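Local structure of flap endonuclease 1 (Methanocaldococcus jannaschii, 1A76) at residues 27-32 / 78-83; 157-162 / 270-275; 168-173 / 186-191; 221-226 / 259-264. The protein cuts 5' flaps from branched DNA and trims 5' ends during replication and repair, a structure-specific nuclease that depends on magnesium. One frame throughout, in Å; residues are numbered along the deposited sequence.

Contact 1: residues 27-32 / 78-83; sequences DGMNAL and VFDGEP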
# COMPACT_ATOMS: atom_id res chain seq x y z
N ASP A 27 -1.62 -3.43 -2.36
CA ASP A 27 -1.60 -2.35 -1.38
C ASP A 27 -1.88 -1.09 -2.22
O ASP A 27 -0.98 -0.53 -2.85
CB ASP A 27 -0.24 -2.23 -0.71
CG ASP A 27 -0.19 -1.10 0.30
OD1 ASP A 27 -0.90 -0.09 0.11
OD2 ASP A 27 0.56 -1.22 1.29
N GLY A 28 -3.15 -0.68 -2.22
CA GLY A 28 -3.60 0.46 -2.99
C GLY A 28 -2.86 1.78 -2.87
O GLY A 28 -2.43 2.34 -3.87
N MET A 29 -2.72 2.28 -1.65
CA MET A 29 -2.03 3.56 -1.47
C MET A 29 -0.58 3.45 -1.86
O MET A 29 -0.02 4.37 -2.42
CB MET A 29 -2.17 4.04 -0.03
CG MET A 29 -3.61 4.34 0.34
SD MET A 29 -4.26 5.74 -0.59
CE MET A 29 -5.20 4.89 -1.80
N ASN A 30 0.04 2.31 -1.57
CA ASN A 30 1.43 2.15 -1.93
C ASN A 30 1.56 2.23 -3.44
O ASN A 30 2.49 2.84 -3.97
CB ASN A 30 1.99 0.81 -1.45
CG ASN A 30 3.50 0.74 -1.62
OD1 ASN A 30 3.99 0.22 -2.61
ND2 ASN A 30 4.23 1.30 -0.67
N ALA A 31 0.62 1.59 -4.13
CA ALA A 31 0.59 1.55 -5.58
C ALA A 31 0.39 2.94 -6.17
O ALA A 31 1.09 3.34 -7.11
CB ALA A 31 -0.52 0.60 -6.06
N LEU A 32 -0.57 3.68 -5.63
CA LEU A 32 -0.87 5.03 -6.09
C LEU A 32 0.31 5.98 -5.97
O LEU A 32 0.56 6.75 -6.89
CB LEU A 32 -2.06 5.59 -5.30
CG LEU A 32 -3.41 5.42 -6.02
CD1 LEU A 32 -3.35 4.32 -7.08
CD2 LEU A 32 -4.46 5.10 -5.00
N VAL A 78 -6.74 -2.97 -2.35
CA VAL A 78 -7.02 -2.69 -0.96
C VAL A 78 -6.66 -1.26 -0.60
O VAL A 78 -5.50 -0.84 -0.72
CB VAL A 78 -6.26 -3.65 -0.03
CG1 VAL A 78 -6.76 -3.51 1.38
CG2 VAL A 78 -6.44 -5.07 -0.49
N PHE A 79 -7.66 -0.51 -0.16
CA PHE A 79 -7.45 0.88 0.20
C PHE A 79 -7.47 1.07 1.71
O PHE A 79 -7.93 0.20 2.45
CB PHE A 79 -8.49 1.74 -0.51
CG PHE A 79 -8.31 1.77 -2.00
CD1 PHE A 79 -7.43 2.68 -2.60
CD2 PHE A 79 -9.00 0.88 -2.82
CE1 PHE A 79 -7.23 2.70 -3.98
CE2 PHE A 79 -8.82 0.88 -4.20
CZ PHE A 79 -7.94 1.79 -4.79
N ASP A 80 -6.95 2.21 2.16
CA ASP A 80 -6.86 2.52 3.58
C ASP A 80 -8.20 2.92 4.18
O ASP A 80 -8.46 2.69 5.36
CB ASP A 80 -5.88 3.68 3.82
CG ASP A 80 -4.43 3.25 3.78
OD1 ASP A 80 -4.15 2.04 3.81
OD2 ASP A 80 -3.54 4.12 3.72
N GLY A 81 -9.06 3.52 3.37
CA GLY A 81 -10.32 4.00 3.91
C GLY A 81 -9.89 5.23 4.68
O GLY A 81 -9.89 5.26 5.91
N GLU A 82 -9.47 6.23 3.92
CA GLU A 82 -8.96 7.51 4.42
C GLU A 82 -9.84 8.31 5.39
O GLU A 82 -9.34 8.85 6.38
CB GLU A 82 -8.59 8.39 3.23
CG GLU A 82 -8.48 7.63 1.90
CD GLU A 82 -9.83 7.14 1.39
OE1 GLU A 82 -10.71 7.98 1.11
OE2 GLU A 82 -10.00 5.90 1.26
N PRO A 83 -11.15 8.43 5.10
CA PRO A 83 -12.04 9.20 5.99
C PRO A 83 -11.67 9.12 7.47
O PRO A 83 -11.21 8.08 7.96
CB PRO A 83 -13.42 8.61 5.69
CG PRO A 83 -13.33 8.24 4.23
CD PRO A 83 -11.88 7.87 3.95
O HOH W 1 -1.95 0.82 2.75
O HOH W 2 -4.16 0.90 0.77
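Asp27 sits beside Val78 in a parallel bridge, CA to CA 5.5 Å, where strand 23-27 ends next to strand 74-79. Its OD1 caps the following helix by accepting from Asn30 N, met well above the carboxylate plane, and also takes a water, 3.0 Å from OD1, that bridges to Asp80 OD1. Gly28 N then gives a rather bent bond, 139° at the hydrogen, to Val78 O at 2.8 Å; a CB on Gly28 would be driven into that carbonyl oxygen. Asp27, ending one strand, and Asp80, just past its parallel neighbour, mark the metal-binding edge of this PIN-like nuclease sheet. Both are probably ligands of the first magnesium site, and Asp80 OD1 is steadied by Gly153 N. Met29 is bent at chi2 and chi3 (-66° and 101°), which folds its chain round: CG lies 3.4 Å from Asp80 OD2, while CE meets the edge of the Phe79 ring, tightly, 3.2 Å from CD1. Its backbone N donates to a second water, which lies 2.7 Å from Val78 O. One helical turn on, Leu32 CD2 reaches the same ring edge, 3.8 Å from Phe79 CE1, with helix 129-142 also packing on both residues.

Contact 2: residues 157-162 / 270-275; sequences ASYMAK and VTDNYS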
# COMPACT_ATOMS: atom_id res chain seq x y z
N ALA A 157 -4.58 -6.30 3.59
CA ALA A 157 -4.05 -7.14 2.51
C ALA A 157 -3.30 -8.33 3.09
O ALA A 157 -3.40 -9.45 2.56
CB ALA A 157 -3.12 -6.32 1.62
N SER A 158 -2.55 -8.10 4.16
CA SER A 158 -1.81 -9.19 4.78
C SER A 158 -2.77 -10.24 5.31
O SER A 158 -2.57 -11.45 5.10
CB SER A 158 -0.93 -8.65 5.92
OG SER A 158 -0.05 -7.64 5.44
N TYR A 159 -3.83 -9.80 5.99
CA TYR A 159 -4.84 -10.71 6.53
C TYR A 159 -5.47 -11.57 5.43
O TYR A 159 -5.68 -12.78 5.61
CB TYR A 159 -5.94 -9.90 7.24
CG TYR A 159 -7.20 -10.68 7.59
CD1 TYR A 159 -7.18 -11.65 8.59
CD2 TYR A 159 -8.42 -10.39 6.96
CE1 TYR A 159 -8.36 -12.31 8.97
CE2 TYR A 159 -9.60 -11.05 7.33
CZ TYR A 159 -9.56 -12.01 8.34
OH TYR A 159 -10.70 -12.67 8.73
N MET A 160 -5.77 -10.96 4.29
CA MET A 160 -6.37 -11.70 3.18
C MET A 160 -5.40 -12.76 2.65
O MET A 160 -5.80 -13.85 2.22
CB MET A 160 -6.75 -10.73 2.06
CG MET A 160 -7.87 -9.75 2.45
SD MET A 160 -7.94 -8.21 1.50
CE MET A 160 -8.62 -8.78 -0.05
N ALA A 161 -4.12 -12.43 2.67
CA ALA A 161 -3.10 -13.36 2.19
C ALA A 161 -2.93 -14.47 3.21
O ALA A 161 -2.83 -15.64 2.86
CB ALA A 161 -1.78 -12.63 1.96
N LYS A 162 -2.91 -14.10 4.49
CA LYS A 162 -2.75 -15.09 5.54
C LYS A 162 -3.88 -16.11 5.48
O LYS A 162 -3.65 -17.32 5.62
CB LYS A 162 -2.72 -14.40 6.91
CG LYS A 162 -1.31 -14.12 7.41
CD LYS A 162 -1.26 -12.95 8.37
CE LYS A 162 -1.67 -13.37 9.77
NZ LYS A 162 -2.66 -12.41 10.35
N VAL A 270 -9.38 -5.61 10.86
CA VAL A 270 -9.54 -6.14 9.50
C VAL A 270 -11.02 -6.42 9.21
O VAL A 270 -11.88 -6.21 10.07
CB VAL A 270 -8.76 -7.45 9.36
CG1 VAL A 270 -9.21 -8.54 10.33
CG2 VAL A 270 -8.88 -8.06 7.96
N THR A 271 -11.30 -6.90 8.00
CA THR A 271 -12.66 -7.19 7.59
C THR A 271 -12.73 -8.37 6.62
O THR A 271 -11.79 -8.64 5.87
CB THR A 271 -13.31 -5.98 6.89
OG1 THR A 271 -14.68 -6.29 6.56
CG2 THR A 271 -12.57 -5.63 5.61
N ASP A 272 -13.87 -9.05 6.65
CA ASP A 272 -14.10 -10.19 5.78
C ASP A 272 -15.10 -9.79 4.70
O ASP A 272 -15.37 -10.56 3.78
CB ASP A 272 -14.65 -11.37 6.58
CG ASP A 272 -13.62 -11.97 7.50
OD1 ASP A 272 -12.57 -12.40 6.99
OD2 ASP A 272 -13.86 -12.01 8.73
N ASN A 273 -15.63 -8.58 4.81
CA ASN A 273 -16.60 -8.08 3.85
C ASN A 273 -16.00 -7.58 2.54
O ASN A 273 -15.76 -6.39 2.37
CB ASN A 273 -17.44 -6.96 4.48
CG ASN A 273 -18.72 -6.70 3.71
OD1 ASN A 273 -19.03 -7.39 2.74
ND2 ASN A 273 -19.48 -5.71 4.15
N TYR A 274 -15.76 -8.50 1.62
CA TYR A 274 -15.21 -8.15 0.32
C TYR A 274 -15.45 -9.32 -0.62
O TYR A 274 -15.88 -10.39 -0.19
CB TYR A 274 -13.71 -7.85 0.42
CG TYR A 274 -12.89 -8.99 1.01
CD1 TYR A 274 -12.64 -10.15 0.27
CD2 TYR A 274 -12.38 -8.90 2.30
CE1 TYR A 274 -11.90 -11.19 0.81
CE2 TYR A 274 -11.64 -9.94 2.85
CZ TYR A 274 -11.40 -11.08 2.10
OH TYR A 274 -10.67 -12.11 2.64
N SER A 275 -15.17 -9.12 -1.90
CA SER A 275 -15.34 -10.17 -2.89
C SER A 275 -14.20 -10.08 -3.89
O SER A 275 -13.73 -9.00 -4.22
CB SER A 275 -16.67 -10.01 -3.63
OG SER A 275 -16.87 -11.08 -4.53
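Tyr159 lies across Val270 and Asp272 at about right angles to both; its ring meets Val270 and its hydroxyl Asp272. The contact lays the irregular chain after helix 258-266 over helix 153-162 of the I-domain, the helix that carries the metal-binding Glu154 near its start; CH-pi contacts on two tyrosine rings, a Met-aromatic contact and one hydrogen bond join them. The Tyr159 ring, swung away from the backbone N (chi1 167°), reaches out from the helix and takes Val270 CG1 over the middle of one face, 3.8 Å from the centroid and 4° from the normal. The modelled approach of the other methyl, CG2, is too short to be trusted. At the far edge Tyr159 OH donates to Asp272 OD1 at 2.6 Å, on the syn side of a carboxylate turned 50° from the ring; Lys163 is the second partner of OD1. A phenylalanine here would probably leave that carboxylate without its hydroxyl mate and freer to turn. Met160 and Tyr274 run past each other in opposite directions, bringing Met160 CG within 3.7 Å of Tyr274 OH, a hydroxyl hydrogen-bonded to Asp165. Met160 CE stands over one face of the Tyr274 ring, 4.1 Å from the centroid, with SD above the same face at 4.6 Å; Asp272 O lies against the opposite face, offset toward the rim, 3.7 Å from the ring plane.

Contact 3: residues 168-173 / 186-191; sequences AVVSQD and RNLTTT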
# COMPACT_ATOMS: atom_id res chain seq x y z
N ALA A 168 -0.44 -13.49 -2.36
CA ALA A 168 0.51 -12.53 -1.83
C ALA A 168 -0.02 -11.11 -1.84
O ALA A 168 -1.08 -10.80 -2.42
CB ALA A 168 1.82 -12.59 -2.63
N VAL A 169 0.74 -10.25 -1.18
CA VAL A 169 0.43 -8.83 -1.12
C VAL A 169 1.39 -8.16 -2.11
O VAL A 169 2.59 -8.43 -2.11
CB VAL A 169 0.68 -8.27 0.31
CG1 VAL A 169 0.65 -6.74 0.30
CG2 VAL A 169 -0.37 -8.83 1.27
N VAL A 170 0.85 -7.31 -2.97
CA VAL A 170 1.67 -6.59 -3.92
C VAL A 170 1.97 -5.21 -3.32
O VAL A 170 1.06 -4.48 -2.94
CB VAL A 170 0.95 -6.44 -5.27
CG1 VAL A 170 1.69 -5.45 -6.16
CG2 VAL A 170 0.85 -7.80 -5.94
N SER A 171 3.25 -4.89 -3.21
CA SER A 171 3.67 -3.62 -2.65
C SER A 171 5.17 -3.41 -2.85
O SER A 171 5.90 -4.36 -3.13
CB SER A 171 3.35 -3.58 -1.15
OG SER A 171 3.83 -2.38 -0.57
N GLN A 172 5.63 -2.17 -2.71
CA GLN A 172 7.06 -1.87 -2.86
C GLN A 172 7.73 -1.92 -1.49
O GLN A 172 8.97 -1.96 -1.39
CB GLN A 172 7.25 -0.49 -3.47
CG GLN A 172 6.86 -0.42 -4.94
CD GLN A 172 7.64 -1.39 -5.77
OE1 GLN A 172 8.84 -1.23 -5.98
NE2 GLN A 172 6.98 -2.43 -6.25
N ASP A 173 6.91 -1.93 -0.45
CA ASP A 173 7.38 -1.97 0.93
C ASP A 173 7.42 -3.40 1.47
O ASP A 173 6.72 -4.29 0.97
CB ASP A 173 6.45 -1.14 1.83
CG ASP A 173 6.62 0.35 1.61
OD1 ASP A 173 7.53 0.76 0.86
OD2 ASP A 173 5.84 1.12 2.21
N ARG A 186 7.26 -7.57 -4.85
CA ARG A 186 7.60 -6.21 -5.21
C ARG A 186 7.92 -6.09 -6.69
O ARG A 186 8.09 -7.10 -7.38
CB ARG A 186 8.80 -5.74 -4.39
CG ARG A 186 8.66 -5.97 -2.88
CD ARG A 186 9.62 -5.06 -2.14
NE ARG A 186 10.90 -5.09 -2.83
CZ ARG A 186 11.53 -4.04 -3.33
NH1 ARG A 186 11.03 -2.83 -3.24
NH2 ARG A 186 12.68 -4.24 -3.97
N ASN A 187 7.97 -4.84 -7.17
CA ASN A 187 8.26 -4.50 -8.56
C ASN A 187 7.27 -4.95 -9.62
O ASN A 187 7.68 -5.38 -10.71
CB ASN A 187 9.65 -4.98 -8.95
CG ASN A 187 10.71 -4.41 -8.05
OD1 ASN A 187 10.58 -3.28 -7.59
ND2 ASN A 187 11.74 -5.19 -7.77
N LEU A 188 5.99 -4.84 -9.31
CA LEU A 188 4.95 -5.16 -10.29
C LEU A 188 4.34 -3.80 -10.65
O LEU A 188 4.03 -3.55 -11.82
CB LEU A 188 3.87 -6.09 -9.70
CG LEU A 188 4.22 -7.58 -9.57
CD1 LEU A 188 3.00 -8.35 -9.05
CD2 LEU A 188 4.65 -8.15 -10.94
N THR A 189 4.20 -2.91 -9.66
CA THR A 189 3.64 -1.58 -9.89
C THR A 189 4.64 -0.64 -10.56
O THR A 189 4.29 0.43 -11.08
CB THR A 189 3.13 -0.93 -8.58
OG1 THR A 189 4.17 -0.94 -7.59
CG2 THR A 189 1.93 -1.69 -8.05
N THR A 190 5.91 -1.05 -10.53
CA THR A 190 7.02 -0.34 -11.16
C THR A 190 7.91 -1.49 -11.57
O THR A 190 8.28 -2.33 -10.74
CB THR A 190 7.81 0.55 -10.18
OG1 THR A 190 7.55 0.15 -8.83
CG2 THR A 190 7.44 1.99 -10.39
N THR A 191 8.26 -1.54 -12.84
CA THR A 191 9.04 -2.65 -13.35
C THR A 191 10.50 -2.38 -13.70
O THR A 191 11.10 -3.12 -14.49
CB THR A 191 8.33 -3.22 -14.57
OG1 THR A 191 8.25 -2.20 -15.57
CG2 THR A 191 6.91 -3.64 -14.20
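Arg186 runs its side chain along the backbone of Ser171 and Gln172, with CB, CG and CD in turn lying against carbonyl oxygens. The approach starts at the backbone, where CA of Arg186 makes a C-H...O contact with Ser171 O at 3.3 Å. CB stays beside that oxygen, and CG comes within 3.2 Å of Ser171 O. At CD the chain passes to the next carbonyl, 3.3 Å from Gln172 O. A bend at chi3 (-44°) then turns the guanidinium so that its edge faces the same carbonyl: NH1 donates to Gln172 O at 2.9 Å, 155° at the hydrogen, and the acceptor lies only 14° out of the guanidinium plane. NE is held by a salt bridge to Glu196, so two partners fix the rotation of the group.

This pairing joins the carboxy ends of the adjacent parallel strands 168-170 and 183-186 in the central sheet of the PIN-like nuclease core, just where the chain turns to Asp173, probably a ligand of the second magnesium site. Ser171 OG accepts from Asp173 N in an ST turn. Gln172 has the most surface covered: its chain, bent at chi2, carries the amide in among Asn187, Thr189 and Thr190 of the loop, with CG 3.8 Å from Thr189 OG1. Which end of that amide is nitrogen is doubtful in the model. Deeper in, the Val170 and Leu188 side chains cross at about a right angle, Val170 CG2 3.8 Å from Leu188 CD1, and Val170 CG1 is 4.2 Å from Thr189 CG2.

Contact 4: residues 221-226 / 259-264; sequences MGTDYN and DEIKRI
Tyr225, Ile261 and Ile264 bury most of the surface between the loop 221-226 and helix 258-266. The loop links helices 211-221 and 235-244 in the helix-3-turn-helix motif of the FEN1 family, and Tyr225 sits in its type I turn from Thr223 to Asn226. The Tyr225 ring meets both branches of Ile264. Ile264 CD1 lies over one face, 3.9 Å from the centroid and 15° from the normal, while Ile264 CG2 packs tightly toward the far end of the ring, 3.3 Å from Tyr225 CE2 and 3.5 Å from Tyr225 OH. Ile261 fills the space nearer the backbone: its CG1 is 4.0 Å from Tyr225 CB, and its CD1 lies 4.1 Å from Asn226 CB. Outside the two segments, Tyr225 OH makes a weak hydrogen bond to the metal-binding Glu152, and Asp224, the residue before, ligates a manganese ion through OD2. Replacing Tyr225 by alanine is likely to uncover both Ile264 methyl groups and take away the weak hydroxyl bond to Glu152. The turn itself is tied by Thr223 OG1, which accepts from Tyr225 N at 3.0 Å in an ST turn and lies 4.1 Å from Ile261 CG2.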
# COMPACT_ATOMS: atom_id res chain seq x y z
N MET A 221 14.70 -0.23 14.14
CA MET A 221 15.05 0.55 12.96
C MET A 221 14.13 1.74 12.82
O MET A 221 14.54 2.79 12.33
CB MET A 221 14.98 -0.34 11.71
CG MET A 221 16.05 -1.44 11.71
SD MET A 221 15.82 -2.65 10.39
CE MET A 221 16.15 -1.67 8.94
N GLY A 222 12.89 1.57 13.27
CA GLY A 222 11.91 2.64 13.20
C GLY A 222 10.75 2.32 12.28
O GLY A 222 10.96 2.05 11.09
N THR A 223 9.54 2.34 12.82
CA THR A 223 8.34 2.07 12.01
C THR A 223 7.60 3.39 11.77
O THR A 223 8.08 4.46 12.15
CB THR A 223 7.37 1.06 12.72
OG1 THR A 223 6.76 1.68 13.86
CG2 THR A 223 8.11 -0.19 13.18
N ASP A 224 6.44 3.33 11.12
CA ASP A 224 5.66 4.53 10.88
C ASP A 224 5.16 5.01 12.24
O ASP A 224 4.80 6.18 12.42
CB ASP A 224 4.45 4.23 9.99
CG ASP A 224 4.84 3.87 8.56
OD1 ASP A 224 5.81 4.45 8.03
OD2 ASP A 224 4.17 3.00 7.97
N TYR A 225 5.15 4.10 13.21
CA TYR A 225 4.68 4.38 14.56
C TYR A 225 5.73 4.91 15.52
O TYR A 225 5.40 5.37 16.61
CB TYR A 225 4.02 3.13 15.12
CG TYR A 225 2.92 2.63 14.23
CD1 TYR A 225 1.73 3.36 14.10
CD2 TYR A 225 3.07 1.48 13.47
CE1 TYR A 225 0.72 2.95 13.24
CE2 TYR A 225 2.06 1.05 12.60
CZ TYR A 225 0.89 1.80 12.49
OH TYR A 225 -0.12 1.39 11.65
N ASN A 226 7.00 4.84 15.13
CA ASN A 226 8.07 5.36 15.97
C ASN A 226 9.22 5.78 15.04
O ASN A 226 10.28 5.17 15.01
CB ASN A 226 8.52 4.32 17.02
CG ASN A 226 9.37 3.20 16.43
OD1 ASN A 226 10.58 3.14 16.65
ND2 ASN A 226 8.73 2.29 15.70
N ASP A 259 4.42 -1.66 23.58
CA ASP A 259 3.37 -2.68 23.58
C ASP A 259 2.23 -2.32 22.65
O ASP A 259 1.59 -3.19 22.05
CB ASP A 259 2.79 -2.86 24.98
CG ASP A 259 3.75 -3.58 25.92
OD1 ASP A 259 4.57 -4.38 25.44
OD2 ASP A 259 3.65 -3.35 27.15
N GLU A 260 1.96 -1.03 22.53
CA GLU A 260 0.90 -0.54 21.67
C GLU A 260 1.27 -0.75 20.20
O GLU A 260 0.44 -1.17 19.40
CB GLU A 260 0.66 0.95 21.95
CG GLU A 260 -0.10 1.24 23.25
CD GLU A 260 0.66 0.82 24.52
OE1 GLU A 260 1.91 0.96 24.59
OE2 GLU A 260 -0.01 0.36 25.47
N ILE A 261 2.53 -0.46 19.86
CA ILE A 261 3.01 -0.61 18.49
C ILE A 261 2.92 -2.08 18.08
O ILE A 261 2.46 -2.40 16.97
CB ILE A 261 4.48 -0.12 18.36
CG1 ILE A 261 4.56 1.37 18.65
CG2 ILE A 261 5.01 -0.40 16.95
CD1 ILE A 261 5.96 1.84 19.00
N LYS A 262 3.35 -2.96 18.98
CA LYS A 262 3.30 -4.40 18.74
C LYS A 262 1.87 -4.83 18.42
O LYS A 262 1.64 -5.59 17.48
CB LYS A 262 3.80 -5.16 19.98
CG LYS A 262 5.31 -5.15 20.14
CD LYS A 262 5.77 -6.14 21.21
CE LYS A 262 5.23 -5.78 22.59
NZ LYS A 262 5.93 -6.48 23.72
N ARG A 263 0.93 -4.35 19.22
CA ARG A 263 -0.47 -4.70 19.02
C ARG A 263 -1.00 -4.24 17.67
O ARG A 263 -1.91 -4.86 17.12
CB ARG A 263 -1.33 -4.12 20.15
CG ARG A 263 -1.80 -5.17 21.15
CD ARG A 263 -2.52 -4.57 22.35
NE ARG A 263 -1.60 -3.98 23.33
CZ ARG A 263 -0.98 -4.66 24.29
NH1 ARG A 263 -1.17 -5.96 24.42
NH2 ARG A 263 -0.17 -4.02 25.13
N ILE A 264 -0.44 -3.16 17.13
CA ILE A 264 -0.85 -2.67 15.82
C ILE A 264 -0.55 -3.73 14.75
O ILE A 264 -1.35 -3.95 13.85
CB ILE A 264 -0.10 -1.35 15.43
CG1 ILE A 264 -0.95 -0.13 15.82
CG2 ILE A 264 0.17 -1.33 13.91
CD1 ILE A 264 -0.17 0.99 16.44

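Contacts 1, 2 and 3 touch one another, while contact 4 stands apart. Contacts 1 and 3 share the central sheet: Asp27 N lies 2.9 Å from Val170 O, and Asn30 OD1 the same distance from Gln172 N, both probable hydrogen bonds. Contact 2 backs onto them through helix 153-162, with Met160 SD 4.0 Å from Val78 CG2 and Ala157 O 3.3 Å from Val169 CG2. Contact 4 comes to about 6 Å from contact 3 and about 9 Å from the others, nearest atoms. Contacts 1, 3 and 4 border the metal sites: the Asp80 and Asp173 side chains each lie about 4 Å from a bound manganese and contact 4 supplies the ligand Asp224, whereas the Met160 side chain of contact 2 stays about 13 Å from a manganese.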